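Local coordinates for protein myosin-I heavy chain (Dictyostelium discoideum, PDB 5EJY) that works as an actin-based, ATP-driven motor in the early steps of phagocytosis and in adhesion, this chain being a MyTH4-FERM unit of its tail, at residues 128-133 with 193-198; 149-154 with 169-174. All coordinates share one frame; numbering follows the deposited sequence.

Contact 1 of 2, residues 128-133 with 193-198; sequences LIHFTC and ESIKEN
A methyl group of Ile195 sits squarely over the middle of the His130 imidazole: CG2 lies 3.3 Å from the ring centroid and only 9° off the ring normal, a CH-pi contact at short range. The same methyl also serves the next residue of the helix, meeting Phe131 CD1 at 3.6 Å, and thus fills the angle between two consecutive aromatic side chains. His130 reaches across because its CG stands anti to the backbone N (chi1 -169°), which carries the ring to the end of the partner helix. There His130 ND1 and a water held in the plane of the ring are hydrogen-bonded at 2.9 Å; the water in turn donates to Lys196 O. That helix, 189-196, in the helical MyTH4 part of the chain, closes with a Schellman motif: Asn198, with positive phi, is its C-prime residue, and Asn198 N bonds to Ile195 O at 2.9 Å. The Asn198 amide is turned 21° from the imidazole plane and ties its ND2 to Ser166 on helix 161-180. An alanine in place of His130 would probably leave the Ile195 methyl with Phe131 beside it but no imidazole over it, and the water without its ring partner. Farther along, Phe131 presents its edge to Lys196 N, with CE1 3.7 Å away, and the aliphatic start of Lys196 runs beside the ring before its ammonium pairs with Glu127.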
ATOM      1  N   LEU A 128     -24.398   2.589   1.574  1.00 22.65           N
ATOM      2  CA  LEU A 128     -23.854   3.881   1.161  1.00 26.33           C
ATOM      3  C   LEU A 128     -23.179   4.610   2.304  1.00 23.90           C
ATOM      4  O   LEU A 128     -22.111   5.195   2.132  1.00 23.73           O
ATOM      5  CB  LEU A 128     -24.949   4.778   0.588  1.00 23.34           C
ATOM      6  CG  LEU A 128     -25.538   4.346  -0.754  1.00 27.24           C
ATOM      7  CD1 LEU A 128     -26.689   5.271  -1.169  1.00 27.64           C
ATOM      8  CD2 LEU A 128     -24.441   4.326  -1.825  1.00 28.77           C
ATOM      9  N   ILE A 129     -23.821   4.607   3.470  1.00 20.66           N
ATOM     10  CA  ILE A 129     -23.236   5.221   4.651  1.00 22.79           C
ATOM     11  C   ILE A 129     -21.871   4.589   4.938  1.00 22.82           C
ATOM     12  O   ILE A 129     -20.886   5.280   5.211  1.00 21.17           O
ATOM     13  CB  ILE A 129     -24.201   5.091   5.867  1.00 23.59           C
ATOM     14  CG1 ILE A 129     -25.294   6.166   5.785  1.00 22.55           C
ATOM     15  CG2 ILE A 129     -23.464   5.249   7.175  1.00 21.24           C
ATOM     16  CD1 ILE A 129     -26.513   5.900   6.752  1.00 22.37           C
ATOM     17  N   HIS A 130     -21.816   3.267   4.851  1.00 20.05           N
ATOM     18  CA  HIS A 130     -20.598   2.528   5.143  1.00 21.35           C
ATOM     19  C   HIS A 130     -19.509   2.806   4.083  1.00 20.74           C
ATOM     20  O   HIS A 130     -18.341   2.994   4.433  1.00 20.68           O
ATOM     21  CB  HIS A 130     -20.930   1.032   5.246  1.00 18.68           C
ATOM     22  CG  HIS A 130     -19.818   0.194   5.797  1.00 20.47           C
ATOM     23  ND1 HIS A 130     -19.865  -1.183   5.806  1.00 19.97           N
ATOM     24  CD2 HIS A 130     -18.623   0.535   6.340  1.00 21.64           C
ATOM     25  CE1 HIS A 130     -18.748  -1.655   6.331  1.00 24.37           C
ATOM     26  NE2 HIS A 130     -17.977  -0.635   6.660  1.00 20.89           N
ATOM     27  N   PHE A 131     -19.891   2.860   2.804  1.00 20.37           N
ATOM     28  CA  PHE A 131     -18.933   3.214   1.739  1.00 21.19           C
ATOM     29  C   PHE A 131     -18.347   4.588   2.037  1.00 21.63           C
ATOM     30  O   PHE A 131     -17.154   4.822   1.856  1.00 19.89           O
ATOM     31  CB  PHE A 131     -19.605   3.316   0.363  1.00 21.59           C
ATOM     32  CG  PHE A 131     -20.238   2.035  -0.127  1.00 21.53           C
ATOM     33  CD1 PHE A 131     -19.671   0.802   0.150  1.00 24.34           C
ATOM     34  CD2 PHE A 131     -21.393   2.082  -0.897  1.00 22.13           C
ATOM     35  CE1 PHE A 131     -20.250  -0.367  -0.314  1.00 25.90           C
ATOM     36  CE2 PHE A 131     -21.993   0.909  -1.359  1.00 28.81           C
ATOM     37  CZ  PHE A 131     -21.424  -0.317  -1.062  1.00 26.85           C
ATOM     38  N   THR A 132     -19.203   5.509   2.469  1.00 19.93           N
ATOM     39  CA  THR A 132     -18.793   6.895   2.654  1.00 20.19           C
ATOM     40  C   THR A 132     -17.866   7.010   3.851  1.00 20.78           C
ATOM     41  O   THR A 132     -16.826   7.650   3.767  1.00 19.45           O
ATOM     42  CB  THR A 132     -20.029   7.837   2.813  1.00 19.93           C
ATOM     43  OG1 THR A 132     -20.882   7.668   1.680  1.00 20.81           O
ATOM     44  CG2 THR A 132     -19.594   9.311   2.890  1.00 21.76           C
ATOM     45  N   CYS A 133     -18.245   6.379   4.963  1.00 20.48           N
ATOM     46  CA  CYS A 133     -17.399   6.354   6.150  1.00 19.32           C
ATOM     47  C   CYS A 133     -16.009   5.763   5.866  1.00 20.20           C
ATOM     48  O   CYS A 133     -15.029   6.133   6.524  1.00 18.60           O
ATOM     49  CB  CYS A 133     -18.067   5.545   7.261  1.00 19.54           C
ATOM     50  SG  CYS A 133     -19.492   6.399   8.007  1.00 21.46           S
ATOM     51  N   GLU A 193     -17.057  -4.186  -2.541  1.00 26.56           N
ATOM     52  CA  GLU A 193     -17.725  -5.476  -2.342  1.00 26.84           C
ATOM     53  C   GLU A 193     -17.590  -5.970  -0.905  1.00 30.49           C
ATOM     54  O   GLU A 193     -18.571  -6.390  -0.292  1.00 31.64           O
ATOM     55  CB  GLU A 193     -17.214  -6.510  -3.352  1.00 32.42           C
ATOM     56  CG  GLU A 193     -17.669  -6.200  -4.771  1.00 33.48           C
ATOM     57  CD  GLU A 193     -17.063  -7.114  -5.823  1.00 49.51           C
ATOM     58  OE1 GLU A 193     -15.880  -7.501  -5.684  1.00 50.00           O
ATOM     59  OE2 GLU A 193     -17.777  -7.437  -6.801  1.00 56.37           O
ATOM     60  N   SER A 194     -16.379  -5.903  -0.363  1.00 24.61           N
ATOM     61  CA  SER A 194     -16.138  -6.244   1.040  1.00 27.75           C
ATOM     62  C   SER A 194     -16.883  -5.329   2.014  1.00 26.89           C
ATOM     63  O   SER A 194     -17.516  -5.796   2.963  1.00 26.21           O
ATOM     64  CB  SER A 194     -14.638  -6.193   1.349  1.00 26.47           C
ATOM     65  OG  SER A 194     -13.945  -7.208   0.646  1.00 30.97           O
ATOM     66  N   ILE A 195     -16.793  -4.018   1.795  1.00 22.74           N
ATOM     67  CA  ILE A 195     -17.472  -3.066   2.664  1.00 21.21           C
ATOM     68  C   ILE A 195     -18.969  -3.348   2.678  1.00 26.62           C
ATOM     69  O   ILE A 195     -19.586  -3.404   3.743  1.00 25.92           O
ATOM     70  CB  ILE A 195     -17.246  -1.610   2.196  1.00 23.72           C
ATOM     71  CG1 ILE A 195     -15.767  -1.234   2.336  1.00 22.58           C
ATOM     72  CG2 ILE A 195     -18.121  -0.647   3.005  1.00 21.08           C
ATOM     73  CD1 ILE A 195     -15.401   0.067   1.639  1.00 18.82           C
ATOM     74  N   LYS A 196     -19.543  -3.520   1.489  1.00 23.98           N
ATOM     75  CA  LYS A 196     -20.980  -3.767   1.359  1.00 28.02           C
ATOM     76  C   LYS A 196     -21.392  -4.916   2.259  1.00 28.87           C
ATOM     77  O   LYS A 196     -22.380  -4.814   2.999  1.00 26.37           O
ATOM     78  CB  LYS A 196     -21.358  -4.065  -0.101  1.00 28.43           C
ATOM     79  CG  LYS A 196     -22.829  -4.470  -0.317  1.00 32.96           C
ATOM     80  CD  LYS A 196     -23.227  -4.418  -1.794  1.00 35.15           C
ATOM     81  CE  LYS A 196     -24.260  -5.476  -2.165  1.00 40.82           C
ATOM     82  NZ  LYS A 196     -25.265  -5.756  -1.096  1.00 43.10           N
ATOM     83  N   GLU A 197     -20.622  -6.003   2.211  1.00 28.40           N
ATOM     84  CA  GLU A 197     -20.949  -7.207   2.975  1.00 31.15           C
ATOM     85  C   GLU A 197     -20.368  -7.216   4.380  1.00 31.60           C
ATOM     86  O   GLU A 197     -20.393  -8.245   5.052  1.00 30.63           O
ATOM     87  CB  GLU A 197     -20.488  -8.465   2.243  1.00 33.69           C
ATOM     88  CG  GLU A 197     -20.904  -8.553   0.790  1.00 41.66           C
ATOM     89  CD  GLU A 197     -20.580  -9.914   0.189  1.00 59.18           C
ATOM     90  OE1 GLU A 197     -20.124  -9.969  -0.976  1.00 58.97           O
ATOM     91  OE2 GLU A 197     -20.775 -10.935   0.887  1.00 59.15           O
ATOM     92  N   ASN A 198     -19.849  -6.078   4.827  1.00 25.81           N
ATOM     93  CA  ASN A 198     -19.341  -5.957   6.186  1.00 24.13           C
ATOM     94  C   ASN A 198     -18.252  -6.985   6.514  1.00 30.65           C
ATOM     95  O   ASN A 198     -18.247  -7.579   7.595  1.00 29.76           O
ATOM     96  CB  ASN A 198     -20.500  -6.048   7.200  1.00 29.18           C
ATOM     97  CG  ASN A 198     -21.427  -4.832   7.136  1.00 32.50           C
ATOM     98  OD1 ASN A 198     -20.965  -3.694   7.152  1.00 26.03           O
ATOM     99  ND2 ASN A 198     -22.733  -5.071   7.040  1.00 23.79           N
TER
HETATM  100  O   HOH W   1     -22.349  -2.136   4.565  1.00 26.09           O

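Contact 2 of 2, residues 149-154 with 169-174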
ATOM      1  N   TYR A 149     -25.993   9.780  15.592  1.00 24.30           N
ATOM      2  CA  TYR A 149     -26.931   9.042  14.766  1.00 25.23           C
ATOM      3  C   TYR A 149     -26.524   7.569  14.637  1.00 29.02           C
ATOM      4  O   TYR A 149     -27.370   6.675  14.716  1.00 27.48           O
ATOM      5  CB  TYR A 149     -27.039   9.703  13.390  1.00 29.00           C
ATOM      6  CG  TYR A 149     -28.068   9.067  12.496  1.00 27.63           C
ATOM      7  CD1 TYR A 149     -29.425   9.181  12.783  1.00 35.17           C
ATOM      8  CD2 TYR A 149     -27.694   8.365  11.366  1.00 23.85           C
ATOM      9  CE1 TYR A 149     -30.376   8.608  11.967  1.00 34.52           C
ATOM     10  CE2 TYR A 149     -28.630   7.786  10.540  1.00 22.33           C
ATOM     11  CZ  TYR A 149     -29.980   7.912  10.853  1.00 32.39           C
ATOM     12  OH  TYR A 149     -30.933   7.341  10.055  1.00 29.75           O
ATOM     13  N   LEU A 150     -25.227   7.326  14.443  1.00 27.01           N
ATOM     14  CA  LEU A 150     -24.701   5.963  14.353  1.00 25.52           C
ATOM     15  C   LEU A 150     -24.942   5.183  15.651  1.00 25.23           C
ATOM     16  O   LEU A 150     -25.431   4.069  15.633  1.00 24.72           O
ATOM     17  CB  LEU A 150     -23.189   5.991  14.065  1.00 23.36           C
ATOM     18  CG  LEU A 150     -22.751   6.416  12.660  1.00 24.62           C
ATOM     19  CD1 LEU A 150     -21.229   6.409  12.549  1.00 23.62           C
ATOM     20  CD2 LEU A 150     -23.365   5.486  11.634  1.00 27.33           C
ATOM     21  N   LYS A 151     -24.546   5.769  16.769  1.00 27.49           N
ATOM     22  CA  LYS A 151     -24.610   5.056  18.039  1.00 31.79           C
ATOM     23  C   LYS A 151     -26.059   4.773  18.420  1.00 33.64           C
ATOM     24  O   LYS A 151     -26.391   3.673  18.878  1.00 36.23           O
ATOM     25  CB  LYS A 151     -23.891   5.844  19.134  1.00 30.54           C
ATOM     26  CG  LYS A 151     -22.434   6.103  18.833  1.00 40.00           C
ATOM     27  CD  LYS A 151     -21.644   6.495  20.069  1.00 42.55           C
ATOM     28  CE  LYS A 151     -21.286   5.272  20.907  1.00 47.73           C
ATOM     29  NZ  LYS A 151     -20.402   5.647  22.052  1.00 51.32           N
ATOM     30  N   THR A 152     -26.930   5.755  18.216  1.00 31.89           N
ATOM     31  CA  THR A 152     -28.355   5.532  18.459  1.00 35.50           C
ATOM     32  C   THR A 152     -28.841   4.357  17.625  1.00 39.27           C
ATOM     33  O   THR A 152     -29.600   3.503  18.097  1.00 35.98           O
ATOM     34  CB  THR A 152     -29.199   6.772  18.121  1.00 36.93           C
ATOM     35  OG1 THR A 152     -28.828   7.851  18.989  1.00 39.86           O
ATOM     36  CG2 THR A 152     -30.683   6.471  18.296  1.00 39.12           C
ATOM     37  N   THR A 153     -28.399   4.302  16.376  1.00 30.47           N
ATOM     38  CA  THR A 153     -28.817   3.217  15.497  1.00 31.20           C
ATOM     39  C   THR A 153     -28.299   1.868  16.000  1.00 35.89           C
ATOM     40  O   THR A 153     -29.013   0.861  15.967  1.00 33.85           O
ATOM     41  CB  THR A 153     -28.319   3.440  14.071  1.00 31.18           C
ATOM     42  OG1 THR A 153     -28.900   4.643  13.548  1.00 31.73           O
ATOM     43  CG2 THR A 153     -28.698   2.269  13.193  1.00 29.18           C
ATOM     44  N   ILE A 154     -27.052   1.860  16.465  1.00 32.47           N
ATOM     45  CA  ILE A 154     -26.424   0.641  16.961  1.00 35.48           C
ATOM     46  C   ILE A 154     -27.059   0.162  18.277  1.00 38.89           C
ATOM     47  O   ILE A 154     -27.203  -1.037  18.517  1.00 38.59           O
ATOM     48  CB  ILE A 154     -24.916   0.853  17.201  1.00 35.82           C
ATOM     49  CG1 ILE A 154     -24.181   1.122  15.871  1.00 29.27           C
ATOM     50  CG2 ILE A 154     -24.321  -0.364  17.904  1.00 35.43           C
ATOM     51  CD1 ILE A 154     -22.808   1.779  16.052  1.00 30.00           C
ATOM     52  N   ALA A 169     -20.052  -1.251  11.691  1.00 22.69           N
ATOM     53  CA  ALA A 169     -18.828  -1.231  10.870  1.00 23.10           C
ATOM     54  C   ALA A 169     -18.483   0.189  10.410  1.00 22.78           C
ATOM     55  O   ALA A 169     -17.302   0.531  10.234  1.00 23.92           O
ATOM     56  CB  ALA A 169     -18.970  -2.161   9.687  1.00 25.46           C
ATOM     57  N   SER A 170     -19.513   1.015  10.223  1.00 23.27           N
ATOM     58  CA  SER A 170     -19.315   2.415   9.835  1.00 24.69           C
ATOM     59  C   SER A 170     -18.697   3.192  10.976  1.00 25.12           C
ATOM     60  O   SER A 170     -17.770   3.950  10.776  1.00 21.41           O
ATOM     61  CB  SER A 170     -20.636   3.087   9.446  1.00 19.15           C
ATOM     62  OG  SER A 170     -21.181   2.517   8.275  1.00 24.06           O
ATOM     63  N   TYR A 171     -19.223   3.011  12.184  1.00 26.09           N
ATOM     64  CA  TYR A 171     -18.669   3.712  13.333  1.00 19.80           C
ATOM     65  C   TYR A 171     -17.216   3.316  13.552  1.00 21.22           C
ATOM     66  O   TYR A 171     -16.358   4.164  13.801  1.00 21.32           O
ATOM     67  CB  TYR A 171     -19.483   3.394  14.601  1.00 26.05           C
ATOM     68  CG  TYR A 171     -19.092   4.256  15.776  1.00 28.60           C
ATOM     69  CD1 TYR A 171     -19.573   5.549  15.896  1.00 30.66           C
ATOM     70  CD2 TYR A 171     -18.244   3.778  16.770  1.00 32.86           C
ATOM     71  CE1 TYR A 171     -19.225   6.347  16.969  1.00 34.96           C
ATOM     72  CE2 TYR A 171     -17.890   4.567  17.849  1.00 30.86           C
ATOM     73  CZ  TYR A 171     -18.387   5.852  17.944  1.00 39.01           C
ATOM     74  OH  TYR A 171     -18.043   6.659  19.004  1.00 36.39           O
ATOM     75  N   PHE A 172     -16.951   2.017  13.482  1.00 22.21           N
ATOM     76  CA  PHE A 172     -15.593   1.521  13.692  1.00 21.78           C
ATOM     77  C   PHE A 172     -14.626   2.050  12.610  1.00 19.48           C
ATOM     78  O   PHE A 172     -13.515   2.468  12.919  1.00 20.15           O
ATOM     79  CB  PHE A 172     -15.588  -0.007  13.720  1.00 19.97           C
ATOM     80  CG  PHE A 172     -14.238  -0.602  14.040  1.00 27.33           C
ATOM     81  CD1 PHE A 172     -13.625  -0.356  15.261  1.00 26.17           C
ATOM     82  CD2 PHE A 172     -13.582  -1.402  13.118  1.00 24.16           C
ATOM     83  CE1 PHE A 172     -12.375  -0.899  15.554  1.00 32.12           C
ATOM     84  CE2 PHE A 172     -12.325  -1.949  13.406  1.00 26.78           C
ATOM     85  CZ  PHE A 172     -11.726  -1.697  14.623  1.00 27.24           C
ATOM     86  N   ILE A 173     -15.040   2.054  11.354  1.00 19.85           N
ATOM     87  CA  ILE A 173     -14.088   2.542  10.319  1.00 18.51           C
ATOM     88  C   ILE A 173     -13.814   4.050  10.495  1.00 22.42           C
ATOM     89  O   ILE A 173     -12.720   4.537  10.209  1.00 21.20           O
ATOM     90  CB  ILE A 173     -14.503   2.139   8.872  1.00 22.05           C
ATOM     91  CG1 ILE A 173     -13.271   2.099   7.938  1.00 16.38           C
ATOM     92  CG2 ILE A 173     -15.575   3.068   8.302  1.00 21.23           C
ATOM     93  CD1 ILE A 173     -12.308   0.978   8.266  1.00 20.41           C
ATOM     94  N   LEU A 174     -14.782   4.802  11.015  1.00 22.03           N
ATOM     95  CA  LEU A 174     -14.499   6.215  11.290  1.00 21.88           C
ATOM     96  C   LEU A 174     -13.430   6.327  12.368  1.00 22.69           C
ATOM     97  O   LEU A 174     -12.558   7.179  12.278  1.00 25.75           O
ATOM     98  CB  LEU A 174     -15.745   6.992  11.736  1.00 23.59           C
ATOM     99  CG  LEU A 174     -16.846   7.365  10.743  1.00 24.19           C
ATOM    100  CD1 LEU A 174     -17.916   8.185  11.490  1.00 25.99           C
ATOM    101  CD2 LEU A 174     -16.301   8.153   9.567  1.00 23.78           C
TER
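Leu150 and Tyr171 cross obliquely where two neighbouring helices of the helical MyTH4 domain, 143-155 and 161-180, pack against each other. The short segments run roughly antiparallel, 141° between their directions, with axes 10.0 Å apart at closest approach. Leu150 CD1 comes in at the edge of the phenol ring, in its plane, 3.8 Å from Tyr171 CD1; the same methyl touches Leu174 CD1 at 3.9 Å, one turn farther on. Ile154 meets the tyrosine at about a right angle, its CD1 against the base of the side chain at Tyr171 CB. A chi1 of -171° swings the Tyr171 ring away from its own backbone N and toward Lys151, whose methylenes pass it at a slant, Lys151 CG lying 3.7 Å from Tyr171 CE1. Between the segments, then, the packing is apolar, and the polar ends are satisfied by the N-terminal part of the chain: Tyr171 OH and Lys151 NZ both bond to Gln4 OE1, and the ammonium also forms a salt bridge with Asp8. A bend at chi3 of Lys151 (79°) turns the end of the chain toward the phenol oxygen, with Lys151 CE 4.0 Å from Tyr171 OH.

Both contacts are buried and lie in the MyTH4 part of the chain, their centres about 12 Å apart, with contact 2 nested inside the loop that contact 1 closes. They share no helix, yet they meet through helix 161-180: Ala169 CB packs against His130 CE1 at 3.4 Å, while Ser170 also touches His130. Contact 2 joins the last turns of helix 143-155 to the middle of helix 161-180 and is apolar between its segments, its polar ends turned to the N-terminal residues. At contact 1 a helix terminates, and a water on Lys196 O and the polar groups of His130 and Asn198 lie beside the apolar packing, close to where the first strand of the chain, 201-207, begins.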